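Local coordinates for siderophore-interacting protein (Aeromonas hydrophila, PDB 6K2L) that binds flavin-adenine dinucleotide and probably uses it to reduce siderophore-bound ferric iron, at residues 47-52 against 95-100; 81-86 against 106-111. The protein carries 1 engineered substitution. All blocks are in the same frame, centred on the assembly; numbering follows the deposited sequence.

Interaction 1: residues 47-52 against 95-100; sequences IKIMLP and LDIDFA. With FAD (flavin-adenine dinucleotide), chain C.
Ile-47, Ile-49, Ile-97 and Phe-99 meet in the core of the six-stranded antiparallel beta-barrel of the FAD-binding domain, a flavin-reductase-like fold, and show how strands that are not neighbours in a barrel sheet still touch through its interior. Strands 47-51 and 95-100 cross at 79°, their axes 11.2 Å apart, and strand 79-89 lies between them in the sheet, bonded through its backbone to both. The gap between them is therefore bridged by side chains alone. Along the second strand, Asp-96 turns to the other face, where its carboxylate forms a salt bridge with Arg-89. Ile-97 meets both isoleucines of the first strand. Its CG1 stands anti to the carbonyl carbon, and CD1 reaches inward to meet Ile-47 CD1 tip to tip at 3.7 Å; on the opposing strand Ile-47 carries CG1 between its backbone N and carbonyl carbon (chi1 47°), the more hindered choice for a beta-branched residue. The same Ile-97 CD1 also packs on the CG2 branch of Ile-49, 4.2 Å away. Asp-98 again faces out of the core and pairs with Arg-27, while its backbone serves the cofactor: Asp-98 O accepts a nearly straight bond from FAD N3 at 3.0 Å. Phe-99 swings its ring end inward, where CZ lies 4.2 Å from Ile-49 CD1; the methyl comes to the ring edge, near its plane, and the ring also meets that of Phe-83. Two residues on from Asp-98, the main chain completes a donor-acceptor pair that reads the pyrimidine side of the flavin, with Ala-100 N giving its hydrogen to FAD O2 at 2.9 Å and an angle of 173°.

Interaction 2: residues 81-86 against 106-111; sequences RTFTIR and GPASRF. With FAD (flavin-adenine dinucleotide), chain C.
Arg-81, Ala-108 and Pro-107 form the heart of this contact, in which strand 81-84 of the barrel faces the first turn of helix 107-111 and the FAD diphosphate lies along the seam where they meet. It illustrates a common solution to phosphate binding, an arginine from one element and the amides of a helix start from the other. The Arg-81 chain bends at chi2 (-70°), and its side chain crosses that of Pro-107 at about a right angle. Pro-107 CG sits over one face of the guanidinium, 3.4 Å above its plane and displaced toward the rim. FAD O1A and O5' lie at the edge of that group: Arg-81 NH2 donates to O1A at 2.9 Å and NE weakly to O5'. FAD O1P, which takes the stronger bond from Arg-81 NE (3.0 Å), is raised from the plane toward the proline side. On its far side NH1 forms a salt bridge with Glu-256. Ala-108 faces the strand with its methyl, which touches Arg-81 CG at 3.9 Å and, obliquely, Phe-83 CZ at 3.7 Å. Ala-108 N donates to FAD O1P at 3.0 Å, and Ser-109 N adds a weak bond to O2P. Gly-106, the N-cap, brings its CA to within 3.2 Å of FAD O1A. Farther along the strand, the Phe-83 ring has FAD C10 over one face, its plane tilted well away from that of the flavin, and Thr-84 OG1 donates to flavin N5 at 2.8 Å. One oxygen, O1P, thus receives hydrogens from both the strand and the helix, and the guanidinium together with the helix N-terminus would be expected to offset much of the negative charge of the diphosphate.

Overall arrangement
Interactions 1 and 2 interleave in the FAD-binding barrel, their centres about 4 Å apart, and both touch the same cofactor. Along the chain their segments alternate: 47-52, then 81-86, 95-100 and 106-111. Strand 79-89, which supplies 81-86, sits in the sheet between the two strands of interaction 1, and probable backbone hydrogen bonds join Ile-47 N to Phe-83 O and Arg-86 N to Asp-96 O. Interaction 1 thus fills the barrel interior behind this middle strand, whereas interaction 2 links it to helix 107-114. Together they support the flavin ring at one end and the diphosphate at the other, setting FAD along the barrel surface.

Interaction 1: residues 47-52 against 95-100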
ATOM      1  N   ILE A  47      12.641  -8.017   0.044  1.00 16.57           N
ATOM      2  CA  ILE A  47      13.381  -8.328  -1.162  1.00 17.30           C
ATOM      3  C   ILE A  47      14.788  -8.732  -0.751  1.00 19.35           C
ATOM      4  O   ILE A  47      15.239  -8.474   0.373  1.00 19.55           O
ATOM      5  CB  ILE A  47      13.435  -7.145  -2.145  1.00 18.10           C
ATOM      6  CG1 ILE A  47      13.814  -5.849  -1.425  1.00 20.10           C
ATOM      7  CG2 ILE A  47      12.110  -6.971  -2.830  1.00 20.65           C
ATOM      8  CD1 ILE A  47      14.080  -4.686  -2.395  1.00 16.35           C
ATOM      9  N   LYS A  48      15.479  -9.370  -1.682  1.00 18.32           N
ATOM     10  CA  LYS A  48      16.916  -9.551  -1.613  1.00 16.90           C
ATOM     11  C   LYS A  48      17.540  -8.507  -2.525  1.00 18.14           C
ATOM     12  O   LYS A  48      17.142  -8.394  -3.689  1.00 19.75           O
ATOM     13  CB  LYS A  48      17.310 -10.954  -2.068  1.00 22.61           C
ATOM     14  CG  LYS A  48      16.725 -12.083  -1.248  1.00 24.72           C
ATOM     15  CD  LYS A  48      16.886 -11.816   0.243  1.00 26.41           C
ATOM     16  CE  LYS A  48      17.067 -13.102   1.026  1.00 26.69           C
ATOM     17  NZ  LYS A  48      18.395 -13.724   0.662  1.00 36.66           N
ATOM     18  N   ILE A  49      18.486  -7.720  -1.996  1.00 17.39           N
ATOM     19  CA  ILE A  49      19.362  -6.920  -2.844  1.00 22.90           C
ATOM     20  C   ILE A  49      20.643  -7.711  -3.081  1.00 20.63           C
ATOM     21  O   ILE A  49      21.110  -8.470  -2.214  1.00 19.93           O
ATOM     22  CB  ILE A  49      19.652  -5.520  -2.249  1.00 18.67           C
ATOM     23  CG1 ILE A  49      20.647  -5.590  -1.096  1.00 18.99           C
ATOM     24  CG2 ILE A  49      18.370  -4.791  -1.899  1.00 10.55           C
ATOM     25  CD1 ILE A  49      21.201  -4.208  -0.676  1.00 16.44           C
ATOM     26  N   MET A  50      21.175  -7.582  -4.281  1.00 20.23           N
ATOM     27  CA  MET A  50      22.344  -8.332  -4.703  1.00 22.49           C
ATOM     28  C   MET A  50      23.461  -7.324  -4.902  1.00 20.14           C
ATOM     29  O   MET A  50      23.364  -6.434  -5.752  1.00 21.67           O
ATOM     30  CB  MET A  50      22.056  -9.123  -5.977  1.00 25.20           C
ATOM     31  CG  MET A  50      21.060 -10.261  -5.770  1.00 29.18           C
ATOM     32  SD  MET A  50      20.340 -10.982  -7.289  1.00 33.11           S
ATOM     33  CE  MET A  50      18.785 -10.092  -7.348  1.00 28.36           C
ATOM     34  N   LEU A  51      24.470  -7.438  -4.111  1.00 20.59           N
ATOM     35  CA  LEU A  51      25.630  -6.585  -4.147  1.00 23.00           C
ATOM     36  C   LEU A  51      26.813  -7.358  -4.722  1.00 21.96           C
ATOM     37  O   LEU A  51      26.863  -8.589  -4.632  1.00 19.46           O
ATOM     38  CB  LEU A  51      25.971  -6.072  -2.739  1.00 17.97           C
ATOM     39  CG  LEU A  51      24.820  -5.215  -2.171  1.00 21.14           C
ATOM     40  CD1 LEU A  51      24.626  -5.377  -0.645  1.00 15.92           C
ATOM     41  CD2 LEU A  51      24.984  -3.744  -2.523  1.00 17.90           C
ATOM     42  N   PRO A  52      27.746  -6.665  -5.355  1.00 19.85           N
ATOM     43  CA  PRO A  52      28.981  -7.307  -5.805  1.00 22.99           C
ATOM     44  C   PRO A  52      29.787  -7.887  -4.651  1.00 22.11           C
ATOM     45  O   PRO A  52      29.747  -7.406  -3.520  1.00 17.83           O
ATOM     46  CB  PRO A  52      29.743  -6.156  -6.473  1.00 25.29           C
ATOM     47  CG  PRO A  52      29.091  -4.881  -5.883  1.00 24.29           C
ATOM     48  CD  PRO A  52      27.667  -5.254  -5.766  1.00 19.24           C
ATOM     49  N   LEU A  95      11.006   2.856  -6.785  1.00 19.66           N
ATOM     50  CA  LEU A  95      10.979   1.916  -5.678  1.00 19.21           C
ATOM     51  C   LEU A  95      11.889   2.441  -4.574  1.00 15.43           C
ATOM     52  O   LEU A  95      13.058   2.706  -4.832  1.00 16.50           O
ATOM     53  CB  LEU A  95      11.434   0.521  -6.143  1.00 21.59           C
ATOM     54  CG  LEU A  95      11.214  -0.559  -5.079  1.00 16.65           C
ATOM     55  CD1 LEU A  95      10.579  -1.770  -5.675  1.00 18.15           C
ATOM     56  CD2 LEU A  95      12.527  -0.896  -4.373  1.00 13.11           C
ATOM     57  N   ASP A  96      11.375   2.581  -3.350  1.00 16.06           N
ATOM     58  CA  ASP A  96      12.101   3.165  -2.219  1.00 16.30           C
ATOM     59  C   ASP A  96      12.597   2.096  -1.260  1.00 10.63           C
ATOM     60  O   ASP A  96      11.814   1.288  -0.762  1.00 12.56           O
ATOM     61  CB  ASP A  96      11.193   4.109  -1.415  1.00 17.70           C
ATOM     62  CG  ASP A  96      10.976   5.424  -2.098  1.00 23.30           C
ATOM     63  OD1 ASP A  96      11.756   5.725  -3.028  1.00 16.65           O
ATOM     64  OD2 ASP A  96      10.025   6.155  -1.711  1.00 31.63           O
ATOM     65  N   ILE A  97      13.880   2.120  -0.946  1.00 10.77           N
ATOM     66  CA  ILE A  97      14.413   1.291   0.127  1.00 11.86           C
ATOM     67  C   ILE A  97      15.057   2.192   1.167  1.00 12.64           C
ATOM     68  O   ILE A  97      15.870   3.052   0.807  1.00 10.91           O
ATOM     69  CB  ILE A  97      15.436   0.280  -0.398  1.00 10.61           C
ATOM     70  CG1 ILE A  97      14.809  -0.556  -1.500  1.00 10.33           C
ATOM     71  CG2 ILE A  97      15.887  -0.604   0.742  1.00 11.50           C
ATOM     72  CD1 ILE A  97      15.861  -1.431  -2.254  1.00 13.02           C
ATOM     73  N   ASP A  98      14.720   1.980   2.454  1.00 10.75           N
ATOM     74  CA  ASP A  98      15.278   2.766   3.562  1.00  9.84           C
ATOM     75  C   ASP A  98      16.374   1.998   4.312  1.00 13.65           C
ATOM     76  O   ASP A  98      16.107   0.946   4.913  1.00 14.91           O
ATOM     77  CB  ASP A  98      14.197   3.162   4.562  1.00 11.60           C
ATOM     78  CG  ASP A  98      13.201   4.182   4.019  1.00 21.21           C
ATOM     79  OD1 ASP A  98      13.350   4.686   2.872  1.00 18.00           O
ATOM     80  OD2 ASP A  98      12.247   4.490   4.781  1.00 22.24           O
ATOM     81  N   PHE A  99      17.581   2.560   4.337  1.00 12.88           N
ATOM     82  CA  PHE A  99      18.769   1.939   4.928  1.00 14.09           C
ATOM     83  C   PHE A  99      19.032   2.488   6.331  1.00 10.79           C
ATOM     84  O   PHE A  99      19.177   3.706   6.501  1.00 11.11           O
ATOM     85  CB  PHE A  99      19.991   2.196   4.028  1.00 10.75           C
ATOM     86  CG  PHE A  99      20.033   1.322   2.814  1.00 12.80           C
ATOM     87  CD1 PHE A  99      19.195   1.576   1.723  1.00 15.04           C
ATOM     88  CD2 PHE A  99      20.879   0.222   2.760  1.00 15.38           C
ATOM     89  CE1 PHE A  99      19.205   0.746   0.609  1.00 12.40           C
ATOM     90  CE2 PHE A  99      20.897  -0.606   1.640  1.00  9.72           C
ATOM     91  CZ  PHE A  99      20.066  -0.339   0.570  1.00 12.19           C
ATOM     92  N   ALA A 100      19.109   1.598   7.329  1.00  9.77           N
ATOM     93  CA  ALA A 100      19.529   1.993   8.682  1.00 12.45           C
ATOM     94  C   ALA A 100      21.046   2.172   8.683  1.00 13.34           C
ATOM     95  O   ALA A 100      21.795   1.197   8.726  1.00 19.08           O
ATOM     96  CB  ALA A 100      19.096   0.964   9.726  1.00  7.99           C
TER
HETATM   97  PA  FAD C 301      26.496  -6.849   7.615  1.00 13.84           P
HETATM   98  O1A FAD C 301      27.582  -7.067   6.610  1.00 21.17           O
HETATM   99  O2A FAD C 301      25.365  -7.886   7.614  1.00 13.73           O
HETATM  100  O5B FAD C 301      26.996  -6.837   9.157  1.00 23.40           O
HETATM  101  C5B FAD C 301      28.151  -6.077   9.575  1.00 18.13           C
HETATM  102  C4B FAD C 301      28.122  -5.765  11.058  1.00 20.30           C
HETATM  103  O4B FAD C 301      27.241  -4.648  11.316  1.00 27.23           O
HETATM  104  C3B FAD C 301      27.662  -6.875  12.000  1.00 25.75           C
HETATM  105  O3B FAD C 301      28.392  -6.810  13.224  1.00 26.83           O
HETATM  106  C2B FAD C 301      26.172  -6.559  12.196  1.00 23.87           C
HETATM  107  O2B FAD C 301      25.617  -7.004  13.432  1.00 20.74           O
HETATM  108  C1B FAD C 301      26.175  -5.034  12.168  1.00 20.86           C
HETATM  109  N9A FAD C 301      24.971  -4.477  11.602  1.00 19.84           N
HETATM  110  C8A FAD C 301      24.285  -4.941  10.508  1.00 20.47           C
HETATM  111  N7A FAD C 301      23.238  -4.216  10.187  1.00 19.11           N
HETATM  112  C5A FAD C 301      23.248  -3.198  11.130  1.00 20.24           C
HETATM  113  C6A FAD C 301      22.400  -2.095  11.339  1.00 19.81           C
HETATM  114  N6A FAD C 301      21.359  -1.809  10.556  1.00 14.34           N
HETATM  115  N1A FAD C 301      22.682  -1.273  12.382  1.00 20.93           N
HETATM  116  C2A FAD C 301      23.737  -1.554  13.155  1.00 22.86           C
HETATM  117  N3A FAD C 301      24.613  -2.561  13.044  1.00 25.42           N
HETATM  118  C4A FAD C 301      24.313  -3.346  12.005  1.00 19.38           C
HETATM  119  N1  FAD C 301      17.763  -3.397   7.276  1.00 10.72           N
HETATM  120  C2  FAD C 301      17.581  -2.110   6.854  1.00 13.28           C
HETATM  121  O2  FAD C 301      18.424  -1.233   7.054  1.00 13.02           O
HETATM  122  N3  FAD C 301      16.415  -1.759   6.191  1.00 13.53           N
HETATM  123  C4  FAD C 301      15.369  -2.597   5.894  1.00 14.20           C
HETATM  124  O4  FAD C 301      14.384  -2.168   5.292  1.00 13.07           O
HETATM  125  C4X FAD C 301      15.575  -3.967   6.332  1.00 15.22           C
HETATM  126  N5  FAD C 301      14.618  -4.855   6.079  1.00 13.46           N
HETATM  127  C5X FAD C 301      14.814  -6.145   6.503  1.00 11.97           C
HETATM  128  C6  FAD C 301      13.814  -7.079   6.268  1.00 10.76           C
HETATM  129  C7  FAD C 301      13.946  -8.397   6.697  1.00 13.60           C
HETATM  130  C7M FAD C 301      12.844  -9.383   6.398  1.00 12.29           C
HETATM  131  C8  FAD C 301      15.128  -8.799   7.350  1.00 15.68           C
HETATM  132  C8M FAD C 301      15.332 -10.228   7.790  1.00 13.78           C
HETATM  133  C9  FAD C 301      16.138  -7.868   7.570  1.00 13.08           C
HETATM  134  C9A FAD C 301      15.988  -6.549   7.164  1.00 11.46           C
HETATM  135  N10 FAD C 301      16.981  -5.580   7.416  1.00 13.34           N
HETATM  136  C10 FAD C 301      16.802  -4.269   7.022  1.00 12.55           C
HETATM  137  C1' FAD C 301      18.214  -5.947   8.138  1.00 16.35           C
HETATM  138  C2' FAD C 301      19.473  -5.970   7.270  1.00 15.71           C
HETATM  139  O2' FAD C 301      19.477  -7.086   6.374  1.00 10.66           O
HETATM  140  C3' FAD C 301      20.693  -6.045   8.192  1.00 17.04           C
HETATM  141  O3' FAD C 301      20.857  -4.777   8.823  1.00 14.55           O
HETATM  142  C4' FAD C 301      21.997  -6.429   7.495  1.00 16.29           C
HETATM  143  O4' FAD C 301      22.874  -7.015   8.461  1.00 18.02           O
HETATM  144  C5' FAD C 301      22.637  -5.234   6.820  1.00 14.97           C
HETATM  145  O5' FAD C 301      23.761  -5.679   6.039  1.00 18.37           O
HETATM  146  P   FAD C 301      25.134  -4.901   6.056  1.00 15.31           P
HETATM  147  O1P FAD C 301      25.921  -5.421   4.846  1.00 19.47           O
HETATM  148  O2P FAD C 301      24.954  -3.451   6.105  1.00 16.45           O
HETATM  149  O3P FAD C 301      25.834  -5.419   7.397  1.00 18.31           O

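Interaction 2: residues 81-86 against 106-111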
ATOM      1  N   ARG A  81      21.573  -9.382   0.645  1.00 19.34           N
ATOM      2  CA  ARG A  81      21.041  -8.867   1.899  1.00 19.52           C
ATOM      3  C   ARG A  81      19.536  -8.745   1.768  1.00 18.08           C
ATOM      4  O   ARG A  81      19.024  -8.468   0.686  1.00 16.44           O
ATOM      5  CB  ARG A  81      21.628  -7.494   2.268  1.00 17.76           C
ATOM      6  CG  ARG A  81      23.135  -7.499   2.546  1.00 17.67           C
ATOM      7  CD  ARG A  81      23.444  -8.209   3.813  1.00 18.07           C
ATOM      8  NE  ARG A  81      24.842  -8.113   4.233  1.00 22.61           N
ATOM      9  CZ  ARG A  81      25.769  -9.040   3.970  1.00 20.25           C
ATOM     10  NH1 ARG A  81      25.444 -10.099   3.253  1.00 18.11           N
ATOM     11  NH2 ARG A  81      27.004  -8.922   4.445  1.00 15.15           N
ATOM     12  N   THR A  82      18.828  -8.905   2.884  1.00 17.69           N
ATOM     13  CA  THR A  82      17.381  -8.744   2.905  1.00 16.12           C
ATOM     14  C   THR A  82      17.002  -7.317   3.280  1.00 14.33           C
ATOM     15  O   THR A  82      17.540  -6.759   4.239  1.00 14.61           O
ATOM     16  CB  THR A  82      16.742  -9.718   3.884  1.00 18.53           C
ATOM     17  OG1 THR A  82      17.141 -11.041   3.527  1.00 17.62           O
ATOM     18  CG2 THR A  82      15.205  -9.615   3.790  1.00 18.59           C
ATOM     19  N   PHE A  83      16.071  -6.730   2.532  1.00 16.39           N
ATOM     20  CA  PHE A  83      15.616  -5.372   2.808  1.00 13.49           C
ATOM     21  C   PHE A  83      14.127  -5.288   2.530  1.00 12.71           C
ATOM     22  O   PHE A  83      13.523  -6.194   1.968  1.00 15.10           O
ATOM     23  CB  PHE A  83      16.389  -4.316   1.989  1.00 14.64           C
ATOM     24  CG  PHE A  83      17.716  -3.960   2.604  1.00 13.68           C
ATOM     25  CD1 PHE A  83      18.807  -4.791   2.433  1.00 12.92           C
ATOM     26  CD2 PHE A  83      17.850  -2.831   3.384  1.00 11.91           C
ATOM     27  CE1 PHE A  83      19.986  -4.509   3.006  1.00 13.52           C
ATOM     28  CE2 PHE A  83      19.027  -2.552   3.983  1.00 13.48           C
ATOM     29  CZ  PHE A  83      20.109  -3.393   3.792  1.00 13.82           C
ATOM     30  N   THR A  84      13.539  -4.195   2.963  1.00 14.41           N
ATOM     31  CA  THR A  84      12.117  -3.956   2.862  1.00  9.61           C
ATOM     32  C   THR A  84      11.887  -2.984   1.717  1.00 12.42           C
ATOM     33  O   THR A  84      12.625  -2.003   1.587  1.00 13.59           O
ATOM     34  CB  THR A  84      11.626  -3.356   4.173  1.00 15.44           C
ATOM     35  OG1 THR A  84      11.968  -4.256   5.232  1.00 11.88           O
ATOM     36  CG2 THR A  84      10.088  -3.055   4.153  1.00 12.97           C
ATOM     37  N   ILE A  85      10.900  -3.270   0.870  1.00 13.79           N
ATOM     38  CA  ILE A  85      10.367  -2.268  -0.053  1.00 13.91           C
ATOM     39  C   ILE A  85       9.583  -1.265   0.781  1.00 10.51           C
ATOM     40  O   ILE A  85       8.474  -1.571   1.220  1.00 13.41           O
ATOM     41  CB  ILE A  85       9.460  -2.893  -1.119  1.00 13.96           C
ATOM     42  CG1 ILE A  85      10.233  -3.883  -1.988  1.00 17.49           C
ATOM     43  CG2 ILE A  85       8.833  -1.799  -1.937  1.00 11.99           C
ATOM     44  CD1 ILE A  85       9.364  -4.614  -3.011  1.00 19.52           C
ATOM     45  N   ARG A  86      10.157  -0.076   1.009  1.00 12.43           N
ATOM     46  CA  ARG A  86       9.479   0.964   1.793  1.00 13.86           C
ATOM     47  C   ARG A  86       8.279   1.539   1.047  1.00 15.48           C
ATOM     48  O   ARG A  86       7.197   1.662   1.629  1.00 20.91           O
ATOM     49  CB  ARG A  86      10.455   2.087   2.167  1.00 15.80           C
ATOM     50  CG  ARG A  86       9.810   3.316   2.815  1.00 17.46           C
ATOM     51  CD  ARG A  86       9.309   3.012   4.222  1.00 17.17           C
ATOM     52  NE  ARG A  86       8.571   4.111   4.827  1.00 17.14           N
ATOM     53  CZ  ARG A  86       7.307   4.395   4.527  1.00 24.75           C
ATOM     54  NH1 ARG A  86       6.676   3.663   3.597  1.00 20.37           N
ATOM     55  NH2 ARG A  86       6.683   5.414   5.134  1.00 18.51           N
ATOM     56  N   GLY A 106      30.242  -3.882   6.087  1.00 21.52           N
ATOM     57  CA  GLY A 106      29.370  -4.784   5.345  1.00 15.94           C
ATOM     58  C   GLY A 106      29.003  -4.195   3.996  1.00 16.44           C
ATOM     59  O   GLY A 106      29.021  -2.970   3.820  1.00 20.58           O
ATOM     60  N   PRO A 107      28.682  -5.044   3.011  1.00 14.79           N
ATOM     61  CA  PRO A 107      28.419  -4.515   1.659  1.00 12.45           C
ATOM     62  C   PRO A 107      27.218  -3.592   1.571  1.00 13.64           C
ATOM     63  O   PRO A 107      27.279  -2.599   0.842  1.00 20.19           O
ATOM     64  CB  PRO A 107      28.210  -5.785   0.818  1.00 15.69           C
ATOM     65  CG  PRO A 107      27.767  -6.824   1.796  1.00 14.03           C
ATOM     66  CD  PRO A 107      28.518  -6.509   3.068  1.00 15.90           C
ATOM     67  N   ALA A 108      26.107  -3.888   2.254  1.00 14.63           N
ATOM     68  CA  ALA A 108      24.949  -2.994   2.153  1.00 16.93           C
ATOM     69  C   ALA A 108      25.220  -1.649   2.817  1.00 16.61           C
ATOM     70  O   ALA A 108      24.801  -0.609   2.298  1.00 14.14           O
ATOM     71  CB  ALA A 108      23.701  -3.641   2.767  1.00 15.37           C
ATOM     72  N   SER A 109      25.923  -1.653   3.955  1.00 16.36           N
ATOM     73  CA  SER A 109      26.333  -0.399   4.583  1.00 19.18           C
ATOM     74  C   SER A 109      27.196   0.426   3.649  1.00 18.73           C
ATOM     75  O   SER A 109      27.037   1.650   3.585  1.00 15.10           O
ATOM     76  CB  SER A 109      27.098  -0.663   5.881  1.00 20.34           C
ATOM     77  OG  SER A 109      27.423   0.565   6.516  1.00 22.94           O
ATOM     78  N   ARG A 110      28.107  -0.220   2.908  1.00 21.01           N
ATOM     79  CA  ARG A 110      28.928   0.521   1.964  1.00 20.98           C
ATOM     80  C   ARG A 110      28.094   1.089   0.837  1.00 17.47           C
ATOM     81  O   ARG A 110      28.257   2.259   0.466  1.00 18.06           O
ATOM     82  CB  ARG A 110      30.033  -0.360   1.392  1.00 20.54           C
ATOM     83  CG  ARG A 110      30.736   0.288   0.197  1.00 24.88           C
ATOM     84  CD  ARG A 110      31.558  -0.732  -0.582  1.00 29.04           C
ATOM     85  NE  ARG A 110      32.787  -1.119   0.115  1.00 28.80           N
ATOM     86  CZ  ARG A 110      33.643  -2.024  -0.348  1.00 29.38           C
ATOM     87  NH1 ARG A 110      33.379  -2.625  -1.503  1.00 32.29           N
ATOM     88  NH2 ARG A 110      34.756  -2.322   0.334  1.00 26.72           N
ATOM     89  N   PHE A 111      27.186   0.295   0.296  1.00 12.98           N
ATOM     90  CA  PHE A 111      26.334   0.843  -0.745  1.00 19.19           C
ATOM     91  C   PHE A 111      25.558   2.059  -0.237  1.00 18.15           C
ATOM     92  O   PHE A 111      25.501   3.089  -0.919  1.00 14.98           O
ATOM     93  CB  PHE A 111      25.383  -0.228  -1.268  1.00 16.02           C
ATOM     94  CG  PHE A 111      24.329   0.318  -2.155  1.00 17.37           C
ATOM     95  CD1 PHE A 111      24.595   0.582  -3.496  1.00 16.64           C
ATOM     96  CD2 PHE A 111      23.076   0.606  -1.646  1.00 14.28           C
ATOM     97  CE1 PHE A 111      23.611   1.106  -4.317  1.00 15.66           C
ATOM     98  CE2 PHE A 111      22.097   1.122  -2.462  1.00 19.30           C
ATOM     99  CZ  PHE A 111      22.363   1.373  -3.801  1.00 16.30           C
TER
HETATM  100  PA  FAD C 301      26.496  -6.849   7.615  1.00 13.84           P
HETATM  101  O1A FAD C 301      27.582  -7.067   6.610  1.00 21.17           O
HETATM  102  O2A FAD C 301      25.365  -7.886   7.614  1.00 13.73           O
HETATM  103  O5B FAD C 301      26.996  -6.837   9.157  1.00 23.40           O
HETATM  104  C5B FAD C 301      28.151  -6.077   9.575  1.00 18.13           C
HETATM  105  C4B FAD C 301      28.122  -5.765  11.058  1.00 20.30           C
HETATM  106  O4B FAD C 301      27.241  -4.648  11.316  1.00 27.23           O
HETATM  107  C3B FAD C 301      27.662  -6.875  12.000  1.00 25.75           C
HETATM  108  O3B FAD C 301      28.392  -6.810  13.224  1.00 26.83           O
HETATM  109  C2B FAD C 301      26.172  -6.559  12.196  1.00 23.87           C
HETATM  110  O2B FAD C 301      25.617  -7.004  13.432  1.00 20.74           O
HETATM  111  C1B FAD C 301      26.175  -5.034  12.168  1.00 20.86           C
HETATM  112  N9A FAD C 301      24.971  -4.477  11.602  1.00 19.84           N
HETATM  113  C8A FAD C 301      24.285  -4.941  10.508  1.00 20.47           C
HETATM  114  N7A FAD C 301      23.238  -4.216  10.187  1.00 19.11           N
HETATM  115  C5A FAD C 301      23.248  -3.198  11.130  1.00 20.24           C
HETATM  116  C6A FAD C 301      22.400  -2.095  11.339  1.00 19.81           C
HETATM  117  N6A FAD C 301      21.359  -1.809  10.556  1.00 14.34           N
HETATM  118  N1A FAD C 301      22.682  -1.273  12.382  1.00 20.93           N
HETATM  119  C2A FAD C 301      23.737  -1.554  13.155  1.00 22.86           C
HETATM  120  N3A FAD C 301      24.613  -2.561  13.044  1.00 25.42           N
HETATM  121  C4A FAD C 301      24.313  -3.346  12.005  1.00 19.38           C
HETATM  122  N1  FAD C 301      17.763  -3.397   7.276  1.00 10.72           N
HETATM  123  C2  FAD C 301      17.581  -2.110   6.854  1.00 13.28           C
HETATM  124  O2  FAD C 301      18.424  -1.233   7.054  1.00 13.02           O
HETATM  125  N3  FAD C 301      16.415  -1.759   6.191  1.00 13.53           N
HETATM  126  C4  FAD C 301      15.369  -2.597   5.894  1.00 14.20           C
HETATM  127  O4  FAD C 301      14.384  -2.168   5.292  1.00 13.07           O
HETATM  128  C4X FAD C 301      15.575  -3.967   6.332  1.00 15.22           C
HETATM  129  N5  FAD C 301      14.618  -4.855   6.079  1.00 13.46           N
HETATM  130  C5X FAD C 301      14.814  -6.145   6.503  1.00 11.97           C
HETATM  131  C6  FAD C 301      13.814  -7.079   6.268  1.00 10.76           C
HETATM  132  C7  FAD C 301      13.946  -8.397   6.697  1.00 13.60           C
HETATM  133  C7M FAD C 301      12.844  -9.383   6.398  1.00 12.29           C
HETATM  134  C8  FAD C 301      15.128  -8.799   7.350  1.00 15.68           C
HETATM  135  C8M FAD C 301      15.332 -10.228   7.790  1.00 13.78           C
HETATM  136  C9  FAD C 301      16.138  -7.868   7.570  1.00 13.08           C
HETATM  137  C9A FAD C 301      15.988  -6.549   7.164  1.00 11.46           C
HETATM  138  N10 FAD C 301      16.981  -5.580   7.416  1.00 13.34           N
HETATM  139  C10 FAD C 301      16.802  -4.269   7.022  1.00 12.55           C
HETATM  140  C1' FAD C 301      18.214  -5.947   8.138  1.00 16.35           C
HETATM  141  C2' FAD C 301      19.473  -5.970   7.270  1.00 15.71           C
HETATM  142  O2' FAD C 301      19.477  -7.086   6.374  1.00 10.66           O
HETATM  143  C3' FAD C 301      20.693  -6.045   8.192  1.00 17.04           C
HETATM  144  O3' FAD C 301      20.857  -4.777   8.823  1.00 14.55           O
HETATM  145  C4' FAD C 301      21.997  -6.429   7.495  1.00 16.29           C
HETATM  146  O4' FAD C 301      22.874  -7.015   8.461  1.00 18.02           O
HETATM  147  C5' FAD C 301      22.637  -5.234   6.820  1.00 14.97           C
HETATM  148  O5' FAD C 301      23.761  -5.679   6.039  1.00 18.37           O
HETATM  149  P   FAD C 301      25.134  -4.901   6.056  1.00 15.31           P
HETATM  150  O1P FAD C 301      25.921  -5.421   4.846  1.00 19.47           O
HETATM  151  O2P FAD C 301      24.954  -3.451   6.105  1.00 16.45           O
HETATM  152  O3P FAD C 301      25.834  -5.419   7.397  1.00 18.31           O